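Local coordinates for aminotransferase, class V family protein (PDB 5F8V) that probably catalyses the pyridoxal-phosphate-dependent transfer of an amino group between O-phospho-L-serine and 2-oxoglutarate, a step of serine biosynthesis, at residues A[95-100]-A[121-126]; A[142-147]-A[168-173]; A[289-294]-A[305-310]. All blocks are in the same frame, centred on the assembly; numbering follows the deposited sequence.

Contact 1 (A[95-100]-A[121-126]); sequences AVDYLC and TVNSVA
Val-96 and Val-122 meet on one face of the sheet through their methyl groups, CG2 of Val-96 lying 4.1 Å from CG1 of Val-122. The same CG1 also reaches the ring of Tyr-98. Past the strand ends, on the other face, Leu-99 CD1 sits 3.8 Å from Ala-126 CB and also touches CG1 of Val-125. Helix 103-115, whose Phe-109 covers the Val-122 and Tyr-98 face, is the middle element of a right-handed beta-alpha-beta crossover between strands 95-98 and 121-124, the latter forming the sheet edge within the chain. The two strands run parallel, their axes 21° apart, in register from Ala-95 with Thr-121 to Tyr-98 with Ser-124. Four nearly straight backbone bonds join them, from Val-96 N to Thr-121 O, Asn-123 N to Val-96 O, Tyr-98 N to Asn-123 O and Val-125 N to Tyr-98 O. Where the strands end, a water bonds to Cys-100 N, Ala-126 N and Ser-124 OG. Asp-97 and Asn-123 run side by side on their face. With its CG anti to the backbone N (chi1 -176°), Asn-123 donates a nearly straight hydrogen bond from ND2 to Asp-97 OD1 (3.1 Å); the acceptor lies in the amide plane, yet the carboxylate is met from above its own plane. Ser-145 OG gives OD1 a second partner, and Lys-143 O takes another bond from ND2.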
# COMPACT_ATOMS: atom_id res chain seq x y z
N ALA A 95 7.20 21.10 21.11
CA ALA A 95 5.84 21.36 20.66
C ALA A 95 5.64 21.08 19.17
O ALA A 95 6.59 21.05 18.40
CB ALA A 95 5.46 22.81 20.97
N VAL A 96 4.38 20.84 18.81
CA VAL A 96 3.95 20.77 17.41
C VAL A 96 2.64 21.53 17.24
O VAL A 96 1.77 21.48 18.12
CB VAL A 96 3.77 19.32 16.91
CG1 VAL A 96 5.12 18.64 16.77
CG2 VAL A 96 2.82 18.52 17.81
N ASP A 97 2.51 22.24 16.12
CA ASP A 97 1.31 23.02 15.82
C ASP A 97 0.48 22.39 14.69
O ASP A 97 1.02 22.06 13.61
CB ASP A 97 1.69 24.47 15.48
CG ASP A 97 1.97 25.33 16.74
OD1 ASP A 97 1.47 25.00 17.83
OD2 ASP A 97 2.68 26.35 16.63
N TYR A 98 -0.81 22.21 14.97
CA TYR A 98 -1.80 21.69 14.02
C TYR A 98 -2.91 22.73 13.84
O TYR A 98 -3.53 23.14 14.81
CB TYR A 98 -2.38 20.38 14.54
CG TYR A 98 -1.45 19.20 14.34
CD1 TYR A 98 -1.63 18.33 13.27
CD2 TYR A 98 -0.38 18.96 15.21
CE1 TYR A 98 -0.78 17.26 13.06
CE2 TYR A 98 0.48 17.89 15.01
CZ TYR A 98 0.28 17.04 13.93
OH TYR A 98 1.10 15.98 13.70
N LEU A 99 -3.12 23.18 12.60
CA LEU A 99 -4.28 24.02 12.28
C LEU A 99 -5.35 23.09 11.73
O LEU A 99 -5.17 22.47 10.68
CB LEU A 99 -3.93 25.10 11.26
CG LEU A 99 -5.11 25.95 10.75
CD1 LEU A 99 -5.58 26.94 11.80
CD2 LEU A 99 -4.75 26.67 9.46
N CYS A 100 -6.47 23.01 12.44
CA CYS A 100 -7.57 22.12 12.08
C CYS A 100 -8.69 22.91 11.42
O CYS A 100 -9.45 23.60 12.09
CB CYS A 100 -8.08 21.39 13.33
SG CYS A 100 -6.81 20.40 14.18
N THR A 121 4.09 19.16 23.47
CA THR A 121 2.78 19.81 23.50
C THR A 121 2.16 19.72 22.10
O THR A 121 2.70 20.29 21.15
CB THR A 121 2.90 21.29 23.94
OG1 THR A 121 3.52 21.36 25.23
CG2 THR A 121 1.53 21.96 24.01
N VAL A 122 1.06 18.99 21.97
CA VAL A 122 0.32 18.89 20.71
C VAL A 122 -0.77 19.97 20.72
O VAL A 122 -1.82 19.80 21.32
CB VAL A 122 -0.30 17.50 20.51
CG1 VAL A 122 -0.93 17.39 19.12
CG2 VAL A 122 0.75 16.41 20.73
N ASN A 123 -0.49 21.08 20.04
CA ASN A 123 -1.30 22.27 20.12
C ASN A 123 -2.20 22.44 18.90
O ASN A 123 -1.71 22.41 17.77
CB ASN A 123 -0.39 23.49 20.27
CG ASN A 123 -1.16 24.78 20.46
OD1 ASN A 123 -2.09 24.84 21.26
ND2 ASN A 123 -0.78 25.82 19.72
N SER A 124 -3.50 22.60 19.14
CA SER A 124 -4.44 23.02 18.10
C SER A 124 -4.43 24.55 18.03
O SER A 124 -4.76 25.22 19.00
CB SER A 124 -5.84 22.51 18.41
OG SER A 124 -6.75 22.91 17.40
N VAL A 125 -4.06 25.08 16.86
CA VAL A 125 -3.74 26.50 16.64
C VAL A 125 -4.95 27.45 16.72
O VAL A 125 -4.83 28.58 17.25
CB VAL A 125 -3.01 26.68 15.28
CG1 VAL A 125 -3.00 28.12 14.79
CG2 VAL A 125 -1.59 26.15 15.36
N ALA A 126 -6.08 27.01 16.18
CA ALA A 126 -7.32 27.80 16.16
C ALA A 126 -8.47 27.05 16.84
O ALA A 126 -9.64 27.36 16.59
CB ALA A 126 -7.69 28.15 14.72
O HOH W 1 -6.78 24.33 15.09

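Contact 2 (A[142-147]-A[168-173]); sequences WKLSED and PDVPAP
Trp-142 turns the six-membered end of its indole toward Pro-168 and Val-170, so that both are met in the plane of the ring, at its edge. CH2 of Trp-142 is 3.8 Å from CB of Pro-168, and the neighbouring ring atom CZ3 is equally close to CG1 of Val-170. Both partners cross the indole at about a right angle. In Val-170, CG1 is anti to the carbonyl carbon (chi1 -64°), a setting that presents this methyl to the indole and to Leu-144 together: CD1 of Leu-144 lies 4.0 Å from it. This is the close-packed part, with Trp-142 and Pro-168 buried and the contact made entirely of carbon. The indole NH is not lost in that apolar setting, since NE1 bonds to the carbonyl oxygen of Pro-137.

Toward Pro-171 the character changes. The closest single approach is here, Leu-144 CD1 to Pro-171 CD at 3.6 Å; what makes this side loose is that few atoms meet and that Pro-171 is exposed and Leu-144 partly so. The two segments then diverge. Even at Leu-144 and Val-170, the pair closest in register, the CA atoms are 8.4 Å apart, which leaves the two backbones joined through side chains alone. The total area buried is a modest 175 Å².

Both segments are loops that lead into parallel strands of the central sheet: strand 148-154 follows the first, strand 174-177 the second. Phe-151, on strand 148-154, lies against Trp-142, where the two rings meet at about 20°, and also touches Leu-144 and Val-170. Tyr-153 of the same strand touches Pro-168, while Leu-99 and Val-125 pack on the indole from the direction of strands 95-98 and 121-124.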
# COMPACT_ATOMS: atom_id res chain seq x y z
N TRP A 142 -4.61 32.91 15.47
CA TRP A 142 -3.82 31.70 15.63
C TRP A 142 -2.88 31.85 16.82
O TRP A 142 -2.20 32.88 16.94
CB TRP A 142 -3.00 31.42 14.36
CG TRP A 142 -3.81 31.13 13.11
CD1 TRP A 142 -5.17 31.21 12.96
CD2 TRP A 142 -3.30 30.78 11.82
NE1 TRP A 142 -5.53 30.91 11.67
CE2 TRP A 142 -4.40 30.64 10.95
CE3 TRP A 142 -2.01 30.54 11.32
CZ2 TRP A 142 -4.26 30.29 9.60
CZ3 TRP A 142 -1.86 30.19 9.98
CH2 TRP A 142 -2.99 30.08 9.13
N LYS A 143 -2.86 30.84 17.68
CA LYS A 143 -1.97 30.78 18.84
C LYS A 143 -0.89 29.74 18.55
O LYS A 143 -1.13 28.54 18.69
CB LYS A 143 -2.75 30.44 20.11
CG LYS A 143 -3.22 31.65 20.92
CD LYS A 143 -4.07 32.62 20.10
CE LYS A 143 -4.42 33.87 20.88
NZ LYS A 143 -5.09 34.89 20.01
N LEU A 144 0.29 30.21 18.14
CA LEU A 144 1.40 29.32 17.79
C LEU A 144 2.23 29.00 19.03
O LEU A 144 2.24 29.75 20.00
CB LEU A 144 2.29 29.97 16.72
CG LEU A 144 1.62 30.58 15.49
CD1 LEU A 144 2.68 30.93 14.45
CD2 LEU A 144 0.55 29.67 14.89
N SER A 145 2.93 27.87 18.98
CA SER A 145 3.76 27.38 20.09
C SER A 145 5.18 27.89 19.94
O SER A 145 5.66 28.11 18.82
CB SER A 145 3.75 25.86 20.12
OG SER A 145 2.45 25.37 20.36
N GLU A 146 5.86 28.06 21.07
CA GLU A 146 7.18 28.70 21.10
C GLU A 146 8.23 27.90 20.33
O GLU A 146 8.88 28.44 19.43
CB GLU A 146 7.64 28.92 22.55
CG GLU A 146 8.85 29.85 22.70
CD GLU A 146 9.49 29.77 24.07
OE1 GLU A 146 10.70 29.43 24.15
OE2 GLU A 146 8.80 30.04 25.08
N ASP A 147 8.36 26.63 20.67
CA ASP A 147 9.40 25.77 20.11
C ASP A 147 8.76 24.70 19.21
O ASP A 147 8.98 23.51 19.39
CB ASP A 147 10.22 25.13 21.25
CG ASP A 147 11.44 24.37 20.75
OD1 ASP A 147 12.17 24.88 19.87
OD2 ASP A 147 11.67 23.25 21.25
N PRO A 168 0.12 29.36 4.31
CA PRO A 168 0.18 30.26 5.46
C PRO A 168 1.59 30.82 5.70
O PRO A 168 2.58 30.21 5.27
CB PRO A 168 -0.23 29.37 6.64
CG PRO A 168 -0.98 28.24 6.04
CD PRO A 168 -0.34 28.02 4.70
N ASP A 169 1.64 31.97 6.38
CA ASP A 169 2.89 32.59 6.81
C ASP A 169 3.06 32.33 8.31
O ASP A 169 2.38 32.94 9.14
CB ASP A 169 2.84 34.09 6.51
CG ASP A 169 4.16 34.80 6.80
OD1 ASP A 169 5.22 34.13 6.79
OD2 ASP A 169 4.12 36.03 7.00
N VAL A 170 3.95 31.40 8.65
CA VAL A 170 4.25 31.06 10.04
C VAL A 170 5.74 30.77 10.19
O VAL A 170 6.40 30.41 9.21
CB VAL A 170 3.43 29.85 10.55
CG1 VAL A 170 1.94 30.17 10.56
CG2 VAL A 170 3.71 28.60 9.73
N PRO A 171 6.28 30.91 11.42
CA PRO A 171 7.72 30.67 11.58
C PRO A 171 8.15 29.23 11.28
O PRO A 171 9.07 29.03 10.48
CB PRO A 171 7.97 31.04 13.05
CG PRO A 171 6.90 32.02 13.37
CD PRO A 171 5.69 31.48 12.65
N ALA A 172 7.47 28.25 11.87
CA ALA A 172 7.87 26.85 11.71
C ALA A 172 7.66 26.36 10.27
O ALA A 172 6.84 26.92 9.53
CB ALA A 172 7.12 25.96 12.70
N PRO A 173 8.43 25.33 9.86
CA PRO A 173 8.23 24.77 8.52
C PRO A 173 6.87 24.09 8.37
O PRO A 173 6.35 23.50 9.32
CB PRO A 173 9.38 23.75 8.37
CG PRO A 173 9.90 23.52 9.74
CD PRO A 173 9.64 24.78 10.51

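Contact 3 (A[289-294]-A[305-310]); sequences PNFVNR and MPFFRP
Val-292 and Phe-308 form a single antiparallel bridge of the hydrogen-bonded kind, with N of each residue donating to O of the other at 3.0 Å in both directions. The bridge lets the loop after helix 267-286 run alongside the end of strand 304-307, one half of the small two-stranded antiparallel sheet completed by strand 345-348. Both bonds are somewhat bent, at 150°. Weaker CA-H...O contacts flank the bridge, from Phe-291 CA to Phe-308 O and from Phe-307 CA to Val-292 O.

On one side of the bridge Phe-291 and Phe-307 lie side by side and point the same way, forming an offset edge-to-face pair: the edge of Phe-307 is directed at the face of Phe-291, with ring centroids 5.4 Å apart and planes at 82°. CD2 of Phe-307 is the atom closest to Phe-291, 3.5 Å from CD1. The CG of Phe-307 stands between its own backbone N and carbonyl carbon (chi1 58°), a placing that swings the ring over beside Phe-291. Met-365 of helix 355-367 and Phe-324 of helix 318-329 close round both rings.

The methyls of Val-292 lie against the Arg-309 to Pro-310 end, CG2 3.6 Å from Arg-309 O, and Pro-310 covers the neighbouring carbonyls with CD 3.4 Å from Asn-290 O. Asn-293 completes the join. Its OD1 is held by NE of Arg-300 and by N of Ile-295, fixing the amide so that ND2, tilted from the Pro-306 carbonyl plane, gives Pro-306 O an almost straight bond of 2.8 Å, with that oxygen in the plane of the amide.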
# COMPACT_ATOMS: atom_id res chain seq x y z
N PRO A 289 -32.27 28.68 -6.02
CA PRO A 289 -32.81 28.70 -4.64
C PRO A 289 -32.89 27.33 -3.93
O PRO A 289 -32.99 27.30 -2.70
CB PRO A 289 -34.23 29.28 -4.82
CG PRO A 289 -34.59 28.93 -6.22
CD PRO A 289 -33.31 29.06 -7.00
N ASN A 290 -32.83 26.23 -4.67
CA ASN A 290 -32.86 24.89 -4.05
C ASN A 290 -31.55 24.41 -3.43
O ASN A 290 -31.55 23.40 -2.71
CB ASN A 290 -33.34 23.87 -5.08
CG ASN A 290 -34.75 24.15 -5.56
OD1 ASN A 290 -35.69 24.11 -4.76
ND2 ASN A 290 -34.90 24.45 -6.85
N PHE A 291 -30.45 25.10 -3.71
CA PHE A 291 -29.12 24.69 -3.23
C PHE A 291 -28.36 25.86 -2.59
O PHE A 291 -28.48 27.01 -3.03
CB PHE A 291 -28.30 24.09 -4.39
CG PHE A 291 -29.00 22.98 -5.13
CD1 PHE A 291 -29.11 21.71 -4.58
CD2 PHE A 291 -29.55 23.21 -6.39
CE1 PHE A 291 -29.76 20.69 -5.26
CE2 PHE A 291 -30.19 22.18 -7.09
CZ PHE A 291 -30.29 20.93 -6.52
N VAL A 292 -27.57 25.55 -1.57
CA VAL A 292 -26.73 26.53 -0.87
C VAL A 292 -25.35 25.95 -0.54
O VAL A 292 -25.23 24.76 -0.23
CB VAL A 292 -27.38 27.02 0.45
CG1 VAL A 292 -28.72 27.68 0.18
CG2 VAL A 292 -27.53 25.88 1.47
N ASN A 293 -24.33 26.80 -0.60
CA ASN A 293 -22.99 26.50 -0.10
C ASN A 293 -22.55 27.72 0.69
O ASN A 293 -22.63 28.84 0.18
CB ASN A 293 -22.02 26.20 -1.25
CG ASN A 293 -20.55 26.22 -0.82
OD1 ASN A 293 -20.01 27.27 -0.45
ND2 ASN A 293 -19.89 25.07 -0.89
N ARG A 294 -22.06 27.48 1.91
CA ARG A 294 -21.76 28.54 2.89
C ARG A 294 -20.32 29.04 2.87
O ARG A 294 -20.01 30.02 3.53
CB ARG A 294 -22.04 28.04 4.32
CG ARG A 294 -23.42 28.36 4.85
CD ARG A 294 -23.53 27.96 6.31
NE ARG A 294 -24.92 27.76 6.73
CZ ARG A 294 -25.30 27.27 7.91
NH1 ARG A 294 -24.40 26.94 8.84
NH2 ARG A 294 -26.59 27.12 8.17
N MET A 305 -16.91 20.37 -3.84
CA MET A 305 -17.93 21.39 -3.78
C MET A 305 -19.14 20.84 -3.05
O MET A 305 -20.05 20.33 -3.70
CB MET A 305 -18.31 21.82 -5.20
CG MET A 305 -17.24 22.67 -5.86
SD MET A 305 -16.81 22.22 -7.53
CE MET A 305 -15.57 20.96 -7.27
N PRO A 306 -19.14 20.90 -1.70
CA PRO A 306 -20.36 20.53 -1.00
C PRO A 306 -21.48 21.52 -1.27
O PRO A 306 -21.22 22.69 -1.60
CB PRO A 306 -19.96 20.52 0.49
CG PRO A 306 -18.67 21.24 0.57
CD PRO A 306 -18.04 21.24 -0.79
N PHE A 307 -22.71 21.03 -1.19
CA PHE A 307 -23.89 21.89 -1.25
C PHE A 307 -25.07 21.15 -0.65
O PHE A 307 -25.07 19.92 -0.56
CB PHE A 307 -24.18 22.40 -2.67
CG PHE A 307 -24.39 21.32 -3.70
CD1 PHE A 307 -23.31 20.68 -4.30
CD2 PHE A 307 -25.68 20.99 -4.13
CE1 PHE A 307 -23.51 19.72 -5.28
CE2 PHE A 307 -25.89 20.02 -5.10
CZ PHE A 307 -24.80 19.39 -5.68
N PHE A 308 -26.05 21.91 -0.20
CA PHE A 308 -27.13 21.38 0.61
C PHE A 308 -28.48 21.90 0.17
O PHE A 308 -28.58 22.90 -0.54
CB PHE A 308 -26.91 21.77 2.07
CG PHE A 308 -25.67 21.18 2.66
CD1 PHE A 308 -25.72 19.99 3.37
CD2 PHE A 308 -24.44 21.82 2.51
CE1 PHE A 308 -24.56 19.45 3.92
CE2 PHE A 308 -23.29 21.28 3.04
CZ PHE A 308 -23.35 20.09 3.74
N ARG A 309 -29.52 21.22 0.63
CA ARG A 309 -30.88 21.77 0.62
C ARG A 309 -30.80 23.10 1.37
O ARG A 309 -29.91 23.27 2.21
CB ARG A 309 -31.85 20.84 1.35
CG ARG A 309 -32.12 19.52 0.65
CD ARG A 309 -32.95 18.56 1.49
NE ARG A 309 -32.33 18.31 2.80
CZ ARG A 309 -32.67 18.90 3.95
NH1 ARG A 309 -33.67 19.79 4.02
NH2 ARG A 309 -31.99 18.60 5.06
N PRO A 310 -31.72 24.05 1.10
CA PRO A 310 -31.63 25.40 1.67
C PRO A 310 -31.36 25.49 3.19
O PRO A 310 -30.64 26.41 3.63
CB PRO A 310 -33.00 26.01 1.33
CG PRO A 310 -33.41 25.30 0.10
CD PRO A 310 -32.96 23.89 0.31

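Overall arrangement
Contacts 1 and 2 belong to the same corner of the large mixed sheet, their centres 9 Å apart, and they touch: the 142-147 loop lies against the polar pair and Val-125 of contact 1. Contact 1 is a backbone-bonded strand pair at the sheet edge; contact 2 joins two loops by carbon alone. Contact 3 stands apart, about 15 Å from contact 1 and 17 Å from contact 2 between nearest atoms, beside the small two-stranded sheet. It combines a lone bridge with buried aromatic rings against helices. Burial is greatest in contact 1, where 7 of 12 touching residues are buried, against 5 of 10 in contact 3; contact 2, the smallest, has 2 of 5.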